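Bacteriorhodopsin (Nanosalina sp., PDB 6EYU) probably works as a light-driven inward proton pump, a retinal-binding seven-helix membrane protein of the xenorhodopsin group. Local coordinates at residues 29-34 / 219-224; 72-77 / 117-122; 105-110 / 141-146. All blocks are in the same frame, centred on the assembly; numbering follows the deposited sequence.

All three contacts join transmembrane helices of one seven-helix bundle, and in each the touching residues are buried, though bound lipid or alkane lies beside every one. Interactions 2 and 3 both use helix 101-124, with contact centres about 19 Å apart, and both reach the second subunit; interaction 1 closes the bundle between its first and last transmembrane helices, its centre about 28 Å from that of interaction 2 and no other protein chain touching it. Chemistry follows place. Interaction 2, at the retinal, mixes close polar atoms with a CH-pi contact, whereas the others have no hydrogen bond across: interaction 1 rests on Met221 against Phe31 and Leu34, interaction 3 on alanine and leucines alone.

Interaction 1 of 3, residues 29-34 / 219-224; sequences LLFLYL and LDMYLI. With MUN ([(2~{S})-2,3-bis(oxidanyl)propyl] (~{E})-undec-2-enoate), chain L; MUN ([(2~{S})-2,3-bis(oxidanyl)propyl] (~{E})-undec-2-enoate), chain T; LFA (eicosane), chain G.
Phe31 and Met221 each hold CG anti to the backbone carbonyl carbon (chi1 -71° in Phe31), and the methionine then bends at its last torsion (chi3 -115°), which turns its methyl toward the phenylalanine. The meeting closes the seven-helix bundle of the microbial rhodopsin fold: helix 14-38, its first transmembrane helix, lies beside helix 198-230, its last, and the short segments run nearly parallel, 16° apart, at an axis separation of 11.2 Å. At that spacing the backbones stay well apart, and long side chains must bridge the gap. The bridge is chiefly Met221. Its CE comes obliquely to the Phe31 ring, 3.5 Å from CD1 of that residue and 3.7 Å from its CB, with the two side chains crossing at about a right angle. One bond further back, SD of Met221 rests 4.1 Å from CB of Leu34, so a single flexible chain serves two residues one turn apart on the facing helix.

Tyr222 makes a slighter contact, its OH reaching 4.3 Å from CD1 of Leu34. No hydrogen bond spans the segments, and cohesion here is dispersion between buried, largely apolar groups. Phe31 also meets the ring of Phe218 and rests on Val52, while Met221 touches His48, so helix 42-63 covers the bundle side of the contact. Away from that side the groove is lined by monoacylglycerol and alkane chains. The ester oxygen OAB of the chain L lipid lies 3.3 Å from Tyr222 CB, and a second lipid, chain T, places CAI at the edge of the tyrosine ring, close to its plane. Eicosane occupies the same groove: its C20 lies 3.8 Å from Tyr222 CE2, and its C15 lies 3.8 Å from CD2 of Leu30.

Interaction 2 of 3, residues 72-77 / 117-122; sequences AWYMDW and TGLLAQ. With RET (retinal), chain D; MUN ([(2~{S})-2,3-bis(oxidanyl)propyl] (~{E})-undec-2-enoate), chain B.
Tyr74 meets Gln122 through polar atoms and Leu119 through its ring face, joining antiparallel helices 72-93 and 101-124 beside the retinal pocket. Among polar contacts, Tyr74 OH may donate to Gln122 OE1 at 3.1 Å, a bond that is not settled, since the hydroxyl's hydrogen could point elsewhere; the hydroxyl also bonds Trp181 NE1. OE1 comes in at the ring edge, 3.0 Å from CE2 of Tyr74, with the amide and ring planes 56° apart. Extended, with CG anti to its backbone N (chi1 -171°), Gln122 carries its amide out to the tyrosine's hydroxyl end, OE1 at Tyr74 while NE2 bonds Asp70 O.

The apolar contacts centre on a CH-pi interaction: Leu119 CB stands 4.1 Å from the Tyr74 ring centroid, over the face.

Gly118 brings CA within 3.2 Å of retinal C2, where a beta carbon would clash with the chromophore and Tyr74. Trp77 lays one indole face against the polyene, retinal C12 3.8 Å above the plane, offset toward the rim.

Tyr74 is thus likely to be restrained at ring face and hydroxyl, a buried phenol held by the bond with Trp181 and possibly by Gln122, where retinal lies against the helix backbone.

Interaction 3 of 3, residues 105-110 / 141-146; sequences GALLGA and VYLLAK. With MUN ([(2~{S})-2,3-bis(oxidanyl)propyl] (~{E})-undec-2-enoate), chain V; MUN ([(2~{S})-2,3-bis(oxidanyl)propyl] (~{E})-undec-2-enoate), chain N; MUN ([(2~{S})-2,3-bis(oxidanyl)propyl] (~{E})-undec-2-enoate), chain C.
Leu107 and Leu144 form the close part of this contact, their side chains crossing at about a right angle. CD2 of Leu107 touches CD2 of Leu144 at 3.8 Å. Leu107 gets there with CG anti to its backbone N (chi1 -169°), a turn that swings both methyls toward helix 128-145. Leu143 packs beside this pair, but against the backbone: its CD2 lies 3.9 Å from Leu107 N and 4.2 Å from Ala106 CB, the small alanine allowing the leucine methyl to settle close to the helix. The two segments run antiparallel, 151° apart, as expected for consecutive transmembrane helices, with no hydrogen bond between them.

Beyond these interlocked leucines the partners are acyl chains, not protein. Leu143 sits at the seam: both methyls meet the chain V monoacylglycerol, CD1 at 3.6 Å from CAN and CD2 at 3.8 Å from CAP, and CD2 alone also reaches helix 101-124. The same acyl chain brings CAF to the edge of the Tyr142 ring, in its plane and 3.9 Å from CE2. Cutting Leu143 back to an alanine would probably open a gap beside Ala106 and Leu107 and deprive the chain V acyl tail of part of its support. Farther round, Ala145 CB meets CAC of the chain C lipid at 3.6 Å. On the facing helix Gly109 admits the chain N lipid to its backbone, CA to CAP 3.6 Å, where a beta carbon would clash with the tail.

Among the neighbouring helices, helix 72-93 backs the close part, with Leu85 against Leu107 and Leu88 against Leu144. Ala106 packs on Ile46 and Ala110 on Phe50 of the second subunit, so helix 101-124 is held between its own bundle and the adjoining copy in this all-helical protein.

Interaction 1 of 3, residues 29-34 / 219-224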
# COMPACT_ATOMS: atom_id res chain seq x y z
N LEU A 29 -23.11 0.66 4.44
CA LEU A 29 -23.99 -0.49 4.62
C LEU A 29 -24.88 -0.67 3.39
O LEU A 29 -25.04 -1.79 2.89
CB LEU A 29 -24.86 -0.29 5.86
CG LEU A 29 -24.36 -0.91 7.17
CD1 LEU A 29 -22.88 -1.24 7.09
CD2 LEU A 29 -24.65 0.02 8.33
N LEU A 30 -25.41 0.43 2.87
CA LEU A 30 -26.32 0.39 1.74
C LEU A 30 -25.61 -0.10 0.48
O LEU A 30 -26.14 -0.91 -0.27
CB LEU A 30 -26.94 1.77 1.50
CG LEU A 30 -28.30 2.02 2.14
CD1 LEU A 30 -28.58 1.03 3.26
CD2 LEU A 30 -28.39 3.45 2.65
N PHE A 31 -24.39 0.39 0.27
CA PHE A 31 -23.62 0.03 -0.92
C PHE A 31 -23.45 -1.48 -1.01
O PHE A 31 -23.49 -2.06 -2.09
CB PHE A 31 -22.25 0.71 -0.91
CG PHE A 31 -22.31 2.20 -1.13
CD1 PHE A 31 -23.34 2.76 -1.86
CD2 PHE A 31 -21.28 3.02 -0.69
CE1 PHE A 31 -23.41 4.13 -2.05
CE2 PHE A 31 -21.35 4.38 -0.87
CZ PHE A 31 -22.41 4.94 -1.55
N LEU A 32 -23.23 -2.12 0.14
CA LEU A 32 -23.02 -3.56 0.19
C LEU A 32 -24.29 -4.30 -0.21
O LEU A 32 -24.23 -5.39 -0.79
CB LEU A 32 -22.60 -3.98 1.60
CG LEU A 32 -21.20 -3.52 2.01
CD1 LEU A 32 -20.82 -4.11 3.37
CD2 LEU A 32 -20.18 -3.91 0.95
N TYR A 33 -25.44 -3.72 0.11
CA TYR A 33 -26.72 -4.37 -0.12
C TYR A 33 -27.20 -4.12 -1.55
O TYR A 33 -27.86 -4.97 -2.15
CB TYR A 33 -27.76 -3.85 0.87
CG TYR A 33 -29.19 -3.99 0.41
CD1 TYR A 33 -29.88 -5.18 0.61
CD2 TYR A 33 -29.92 -2.88 0.00
CE1 TYR A 33 -31.23 -5.29 0.32
CE2 TYR A 33 -31.27 -2.98 -0.29
CZ TYR A 33 -31.92 -4.18 -0.14
OH TYR A 33 -33.25 -4.29 -0.45
N LEU A 34 -26.78 -3.00 -2.12
CA LEU A 34 -27.39 -2.49 -3.35
C LEU A 34 -27.13 -3.43 -4.52
O LEU A 34 -27.98 -3.57 -5.41
CB LEU A 34 -26.86 -1.10 -3.67
CG LEU A 34 -27.91 0.02 -3.65
CD1 LEU A 34 -29.29 -0.54 -3.96
CD2 LEU A 34 -27.91 0.73 -2.30
N LEU A 219 -24.97 6.92 -7.50
CA LEU A 219 -25.02 7.36 -8.88
C LEU A 219 -24.42 6.30 -9.80
O LEU A 219 -24.98 5.98 -10.85
CB LEU A 219 -24.26 8.68 -9.04
CG LEU A 219 -24.74 9.64 -10.12
CD1 LEU A 219 -23.64 9.89 -11.14
CD2 LEU A 219 -26.00 9.12 -10.80
N ASP A 220 -23.31 5.72 -9.38
CA ASP A 220 -22.55 4.79 -10.21
C ASP A 220 -23.34 3.50 -10.42
O ASP A 220 -23.44 3.00 -11.54
CB ASP A 220 -21.20 4.48 -9.57
CG ASP A 220 -20.43 3.42 -10.33
OD1 ASP A 220 -20.36 3.51 -11.58
OD2 ASP A 220 -19.81 2.55 -9.68
N MET A 221 -23.93 2.99 -9.34
CA MET A 221 -24.52 1.66 -9.35
C MET A 221 -25.90 1.70 -10.02
O MET A 221 -26.28 0.76 -10.72
CB MET A 221 -24.65 1.13 -7.92
CG MET A 221 -23.32 0.74 -7.30
SD MET A 221 -23.51 -0.38 -5.90
CE MET A 221 -22.90 0.65 -4.56
N TYR A 222 -26.57 2.84 -9.91
CA TYR A 222 -27.87 3.01 -10.54
C TYR A 222 -27.73 3.26 -12.04
O TYR A 222 -28.54 2.76 -12.84
CB TYR A 222 -28.63 4.18 -9.89
CG TYR A 222 -29.48 3.76 -8.71
CD1 TYR A 222 -30.72 3.16 -8.90
CD2 TYR A 222 -29.05 3.97 -7.41
CE1 TYR A 222 -31.50 2.78 -7.83
CE2 TYR A 222 -29.82 3.59 -6.33
CZ TYR A 222 -31.05 2.99 -6.54
OH TYR A 222 -31.82 2.62 -5.47
N LEU A 223 -26.67 3.96 -12.44
CA LEU A 223 -26.43 4.25 -13.85
C LEU A 223 -26.12 2.96 -14.61
O LEU A 223 -26.62 2.75 -15.71
CB LEU A 223 -25.26 5.23 -14.00
CG LEU A 223 -25.63 6.61 -14.54
CD1 LEU A 223 -26.94 7.10 -13.94
CD2 LEU A 223 -24.51 7.61 -14.26
N ILE A 224 -25.22 2.15 -14.06
CA ILE A 224 -24.96 0.82 -14.59
C ILE A 224 -26.25 0.01 -14.66
O ILE A 224 -26.62 -0.50 -15.71
CB ILE A 224 -23.95 0.06 -13.70
CG1 ILE A 224 -22.53 0.58 -13.94
CG2 ILE A 224 -24.03 -1.44 -13.97
CD1 ILE A 224 -21.55 0.19 -12.86
CAR MUN L . -27.00 9.14 2.90
CAQ MUN L . -27.78 9.13 1.59
CAP MUN L . -27.06 10.00 0.56
CAO MUN L . -28.06 10.48 -0.49
CAN MUN L . -27.47 10.29 -1.89
CAM MUN L . -28.34 9.32 -2.69
CAK MUN L . -28.83 10.01 -3.97
CAH MUN L . -27.93 9.59 -5.13
CAF MUN L . -28.71 9.65 -6.44
CAC MUN L . -28.98 8.30 -7.11
CAA MUN L . -29.68 8.37 -8.47
OAD MUN L . -30.40 9.32 -8.75
OAB MUN L . -29.59 7.24 -9.22
CAE MUN L . -30.74 7.13 -10.05
CAG MUN L . -30.38 7.51 -11.49
OAJ MUN L . -29.01 7.19 -11.73
CAI MUN L . -31.27 6.74 -12.47
OAL MUN L . -31.31 5.36 -12.09
CAN MUN T . -35.18 7.10 2.19
CAM MUN T . -35.06 7.28 0.68
CAK MUN T . -35.69 6.08 -0.03
CAH MUN T . -35.62 6.27 -1.54
CAF MUN T . -35.96 4.96 -2.25
CAC MUN T . -36.17 5.06 -3.76
CAA MUN T . -36.02 3.75 -4.55
OAD MUN T . -35.93 2.67 -3.96
OAB MUN T . -36.25 3.86 -5.88
CAE MUN T . -35.08 3.46 -6.61
CAG MUN T . -35.35 2.13 -7.32
OAJ MUN T . -36.70 1.73 -7.09
CAI MUN T . -35.12 2.30 -8.82
OAL MUN T . -35.65 1.18 -9.52
C14 LFA G . -29.71 7.68 2.84
C15 LFA G . -29.78 6.78 1.60
C16 LFA G . -31.16 6.90 0.96
C17 LFA G . -31.03 7.54 -0.42
C18 LFA G . -31.04 6.45 -1.50
C19 LFA G . -31.17 7.10 -2.87
C20 LFA G . -31.53 6.04 -3.91

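Interaction 2 of 3, residues 72-77 / 117-122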
# COMPACT_ATOMS: atom_id res chain seq x y z
N ALA A 72 -5.11 14.47 7.76
CA ALA A 72 -6.19 13.49 7.67
C ALA A 72 -6.76 13.44 6.26
O ALA A 72 -7.07 12.36 5.74
CB ALA A 72 -7.28 13.80 8.68
N TRP A 73 -6.92 14.61 5.64
CA TRP A 73 -7.42 14.68 4.28
C TRP A 73 -6.57 13.83 3.35
O TRP A 73 -7.09 13.14 2.47
CB TRP A 73 -7.43 16.13 3.79
CG TRP A 73 -8.45 16.99 4.47
CD1 TRP A 73 -9.76 16.68 4.72
CD2 TRP A 73 -8.28 18.35 4.89
NE1 TRP A 73 -10.39 17.73 5.33
CE2 TRP A 73 -9.50 18.76 5.47
CE3 TRP A 73 -7.21 19.25 4.86
CZ2 TRP A 73 -9.67 20.04 6.01
CZ3 TRP A 73 -7.38 20.50 5.41
CH2 TRP A 73 -8.60 20.89 5.98
N TYR A 74 -5.26 13.88 3.54
CA TYR A 74 -4.33 13.12 2.71
C TYR A 74 -4.44 11.63 3.00
O TYR A 74 -4.47 10.81 2.08
CB TYR A 74 -2.90 13.60 2.94
CG TYR A 74 -2.70 15.08 2.75
CD1 TYR A 74 -3.00 15.68 1.53
CD2 TYR A 74 -2.35 15.90 3.81
CE1 TYR A 74 -2.89 17.05 1.37
CE2 TYR A 74 -2.24 17.27 3.66
CZ TYR A 74 -2.50 17.84 2.43
OH TYR A 74 -2.38 19.20 2.27
N MET A 75 -4.50 11.29 4.28
CA MET A 75 -4.69 9.90 4.69
C MET A 75 -5.98 9.35 4.10
O MET A 75 -6.07 8.16 3.79
CB MET A 75 -4.73 9.80 6.22
CG MET A 75 -3.46 10.29 6.90
SD MET A 75 -1.96 9.57 6.19
CE MET A 75 -2.00 7.93 6.92
N ASP A 76 -6.97 10.22 3.93
CA ASP A 76 -8.25 9.83 3.37
C ASP A 76 -8.14 9.64 1.86
O ASP A 76 -8.35 8.54 1.34
CB ASP A 76 -9.32 10.88 3.68
CG ASP A 76 -10.68 10.51 3.13
OD1 ASP A 76 -10.76 9.58 2.30
OD2 ASP A 76 -11.67 11.16 3.53
N TRP A 77 -7.91 10.74 1.15
CA TRP A 77 -7.89 10.72 -0.31
C TRP A 77 -6.82 9.77 -0.82
O TRP A 77 -6.93 9.23 -1.92
CB TRP A 77 -7.63 12.13 -0.85
CG TRP A 77 -8.49 13.17 -0.21
CD1 TRP A 77 -9.65 12.96 0.48
CD2 TRP A 77 -8.21 14.57 -0.09
NE1 TRP A 77 -10.14 14.15 0.96
CE2 TRP A 77 -9.27 15.16 0.62
CE3 TRP A 77 -7.17 15.39 -0.54
CZ2 TRP A 77 -9.35 16.53 0.86
CZ3 TRP A 77 -7.24 16.75 -0.29
CH2 TRP A 77 -8.31 17.30 0.41
N THR A 117 1.60 14.51 -3.25
CA THR A 117 2.14 15.84 -3.49
C THR A 117 1.51 16.85 -2.54
O THR A 117 2.21 17.66 -1.93
CB THR A 117 1.89 16.30 -4.94
OG1 THR A 117 0.48 16.49 -5.15
CG2 THR A 117 2.42 15.28 -5.93
N GLY A 118 0.19 16.78 -2.39
CA GLY A 118 -0.52 17.63 -1.43
C GLY A 118 0.07 17.52 -0.04
O GLY A 118 0.19 18.52 0.67
N LEU A 119 0.42 16.30 0.35
CA LEU A 119 0.95 16.04 1.69
C LEU A 119 2.38 16.56 1.80
O LEU A 119 2.76 17.16 2.80
CB LEU A 119 0.91 14.54 1.97
CG LEU A 119 1.50 14.07 3.31
CD1 LEU A 119 0.80 12.80 3.76
CD2 LEU A 119 3.00 13.86 3.19
N LEU A 120 3.14 16.39 0.72
CA LEU A 120 4.50 16.92 0.65
C LEU A 120 4.48 18.45 0.72
O LEU A 120 5.26 19.05 1.47
CB LEU A 120 5.18 16.47 -0.64
CG LEU A 120 5.51 14.98 -0.74
CD1 LEU A 120 6.33 14.70 -2.00
CD2 LEU A 120 6.25 14.50 0.50
N ALA A 121 3.59 19.06 -0.05
CA ALA A 121 3.47 20.51 -0.07
C ALA A 121 3.27 21.06 1.34
O ALA A 121 4.05 21.90 1.81
CB ALA A 121 2.32 20.94 -0.97
N GLN A 122 2.28 20.53 2.05
CA GLN A 122 2.00 20.95 3.41
C GLN A 122 3.21 20.70 4.31
O GLN A 122 3.59 21.56 5.11
CB GLN A 122 0.79 20.21 3.97
CG GLN A 122 0.30 20.75 5.31
CD GLN A 122 -0.85 19.95 5.88
OE1 GLN A 122 -1.88 19.78 5.24
NE2 GLN A 122 -0.68 19.48 7.11
C1 RET D . -4.38 17.96 -3.60
C2 RET D . -2.90 18.33 -3.42
C3 RET D . -2.49 19.46 -4.36
C4 RET D . -2.57 19.00 -5.81
C5 RET D . -3.88 18.24 -6.06
C6 RET D . -4.71 17.79 -5.09
C7 RET D . -5.94 17.12 -5.46
C8 RET D . -6.78 16.61 -4.52
C9 RET D . -7.94 15.86 -4.93
C10 RET D . -8.84 15.36 -3.99
C11 RET D . -10.04 14.68 -4.30
C12 RET D . -10.66 14.24 -3.13
C13 RET D . -11.81 13.42 -3.06
C14 RET D . -12.32 13.04 -1.82
C15 RET D . -13.38 12.15 -1.60
C16 RET D . -4.67 16.63 -2.89
C17 RET D . -5.27 19.07 -3.03
C18 RET D . -4.29 18.01 -7.52
C19 RET D . -8.21 15.65 -6.42
C20 RET D . -12.51 12.98 -4.35
CAR MUN B . -3.56 5.81 8.16
CAQ MUN B . -2.13 5.33 8.37
CAP MUN B . -1.68 4.51 7.15
CAO MUN B . -0.21 4.12 7.32
CAN MUN B . 0.52 5.21 8.12
CAM MUN B . 1.22 4.58 9.33
CAK MUN B . 1.67 5.68 10.29
CAH MUN B . 3.11 5.42 10.73
CAF MUN B . 3.11 4.69 12.08
CAC MUN B . 3.19 5.59 13.32
CAA MUN B . 4.00 6.88 13.16
OAD MUN B . 4.14 7.40 12.05
OAB MUN B . 4.41 7.44 14.33
CAE MUN B . 4.36 8.87 14.22
CAG MUN B . 4.32 9.48 15.63
OAJ MUN B . 3.20 8.96 16.34
CAI MUN B . 5.61 9.12 16.38
OAL MUN B . 5.46 9.43 17.76

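Interaction 3 of 3, residues 105-110 / 141-146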
# COMPACT_ATOMS: atom_id res chain seq x y z
N GLY A 105 -3.94 0.88 -13.60
CA GLY A 105 -2.78 1.12 -12.75
C GLY A 105 -2.29 2.55 -12.85
O GLY A 105 -1.99 3.19 -11.83
N ALA A 106 -2.18 3.05 -14.07
CA ALA A 106 -1.77 4.43 -14.30
C ALA A 106 -2.76 5.40 -13.67
O ALA A 106 -2.37 6.36 -13.00
CB ALA A 106 -1.64 4.70 -15.79
N LEU A 107 -4.05 5.14 -13.88
CA LEU A 107 -5.10 5.96 -13.29
C LEU A 107 -4.96 6.01 -11.77
O LEU A 107 -4.97 7.09 -11.18
CB LEU A 107 -6.48 5.41 -13.67
CG LEU A 107 -7.67 6.32 -13.35
CD1 LEU A 107 -7.42 7.74 -13.85
CD2 LEU A 107 -8.95 5.75 -13.96
N LEU A 108 -4.84 4.84 -11.16
CA LEU A 108 -4.80 4.75 -9.70
C LEU A 108 -3.51 5.35 -9.16
O LEU A 108 -3.51 6.01 -8.12
CB LEU A 108 -4.93 3.29 -9.26
CG LEU A 108 -6.34 2.86 -8.87
CD1 LEU A 108 -7.22 2.76 -10.11
CD2 LEU A 108 -6.32 1.54 -8.11
N GLY A 109 -2.41 5.13 -9.87
CA GLY A 109 -1.10 5.55 -9.41
C GLY A 109 -0.92 7.05 -9.48
O GLY A 109 -0.37 7.67 -8.56
N ALA A 110 -1.42 7.65 -10.56
CA ALA A 110 -1.41 9.10 -10.70
C ALA A 110 -2.18 9.76 -9.56
O ALA A 110 -1.72 10.74 -8.97
CB ALA A 110 -2.01 9.51 -12.04
N VAL A 141 -7.55 13.37 -15.67
CA VAL A 141 -8.64 13.84 -16.51
C VAL A 141 -8.44 13.38 -17.94
O VAL A 141 -9.39 12.98 -18.62
CB VAL A 141 -8.74 15.38 -16.50
CG1 VAL A 141 -9.80 15.85 -17.49
CG2 VAL A 141 -9.05 15.88 -15.10
N TYR A 142 -7.21 13.50 -18.43
CA TYR A 142 -6.88 13.06 -19.78
C TYR A 142 -7.24 11.59 -19.96
O TYR A 142 -8.00 11.23 -20.86
CB TYR A 142 -5.39 13.26 -20.05
CG TYR A 142 -4.89 12.48 -21.25
CD1 TYR A 142 -5.26 12.86 -22.53
CD2 TYR A 142 -4.26 11.26 -21.08
CE1 TYR A 142 -4.89 12.10 -23.63
CE2 TYR A 142 -3.89 10.49 -22.17
CZ TYR A 142 -4.20 10.92 -23.44
OH TYR A 142 -3.83 10.16 -24.53
N LEU A 143 -6.68 10.73 -19.11
CA LEU A 143 -6.99 9.31 -19.14
C LEU A 143 -8.49 9.10 -19.24
O LEU A 143 -8.98 8.43 -20.15
CB LEU A 143 -6.45 8.62 -17.89
CG LEU A 143 -5.25 7.69 -18.07
CD1 LEU A 143 -4.40 8.10 -19.26
CD2 LEU A 143 -4.41 7.67 -16.79
N LEU A 144 -9.21 9.58 -18.23
CA LEU A 144 -10.67 9.46 -18.19
C LEU A 144 -11.27 9.89 -19.52
O LEU A 144 -12.23 9.28 -20.00
CB LEU A 144 -11.24 10.31 -17.07
CG LEU A 144 -10.88 9.88 -15.65
CD1 LEU A 144 -11.60 10.75 -14.63
CD2 LEU A 144 -11.21 8.41 -15.43
N ALA A 145 -10.83 11.04 -20.02
CA ALA A 145 -11.52 11.72 -21.11
C ALA A 145 -11.35 10.96 -22.42
O ALA A 145 -12.21 11.02 -23.29
CB ALA A 145 -11.00 13.14 -21.25
N LYS A 146 -10.24 10.24 -22.55
CA LYS A 146 -9.88 9.62 -23.82
C LYS A 146 -9.89 8.10 -23.72
O LYS A 146 -10.90 7.46 -24.04
CB LYS A 146 -8.51 10.11 -24.30
CG LYS A 146 -7.87 9.20 -25.34
CD LYS A 146 -8.14 9.70 -26.75
CE LYS A 146 -6.85 10.04 -27.47
CAQ MUN V . -0.18 9.90 -15.89
CAP MUN V . -1.16 9.55 -17.02
CAO MUN V . -0.37 9.18 -18.27
CAN MUN V . -0.82 7.80 -18.77
CAM MUN V . -0.62 7.70 -20.28
CAK MUN V . -0.85 6.25 -20.72
CAH MUN V . -0.94 6.16 -22.25
CAF MUN V . -1.97 7.15 -22.79
CAC MUN V . -3.19 6.52 -23.54
CAA MUN V . -2.90 5.22 -24.34
OAD MUN V . -2.04 4.44 -23.95
OAB MUN V . -3.89 4.90 -25.22
CAE MUN V . -3.68 3.59 -25.76
CAG MUN V . -4.75 3.30 -26.83
OAJ MUN V . -5.12 4.52 -27.47
CAI MUN V . -4.19 2.32 -27.86
OAL MUN V . -4.97 2.41 -29.06
CAR MUN N . 2.89 5.85 -6.90
CAQ MUN N . 2.64 4.37 -7.20
CAP MUN N . 2.20 4.24 -8.66
CAO MUN N . 2.15 2.76 -9.04
CAN MUN N . 1.37 2.63 -10.35
CAM MUN N . 2.10 1.66 -11.28
CAK MUN N . 1.10 0.65 -11.82
CAH MUN N . 1.30 0.49 -13.32
CAF MUN N . 1.60 -0.98 -13.63
CAC MUN N . 0.75 -1.60 -14.75
CAA MUN N . 0.44 -3.09 -14.60
OAD MUN N . 1.03 -3.78 -13.77
OAB MUN N . -0.30 -3.62 -15.61
CAE MUN N . -0.24 -5.05 -15.52
CAG MUN N . -1.09 -5.67 -16.63
OAJ MUN N . -1.26 -4.73 -17.69
CAI MUN N . -0.37 -6.92 -17.16
OAL MUN N . -0.99 -7.33 -18.39
CAP MUN C . -6.58 20.86 -20.03
CAO MUN C . -6.92 19.53 -20.70
CAN MUN C . -6.33 18.38 -19.87
CAM MUN C . -7.14 17.11 -20.12
CAK MUN C . -7.08 16.75 -21.60
CAH MUN C . -8.50 16.58 -22.16
CAF MUN C . -8.45 15.61 -23.34
CAC MUN C . -9.80 15.24 -23.98
CAA MUN C . -9.72 14.65 -25.39
OAD MUN C . -8.64 14.35 -25.89
OAB MUN C . -10.92 14.30 -25.94
CAE MUN C . -10.72 13.86 -27.29
CAG MUN C . -11.53 12.59 -27.54
OAJ MUN C . -12.85 12.94 -27.95
CAI MUN C . -10.86 11.76 -28.64
OAL MUN C . -11.79 10.82 -29.17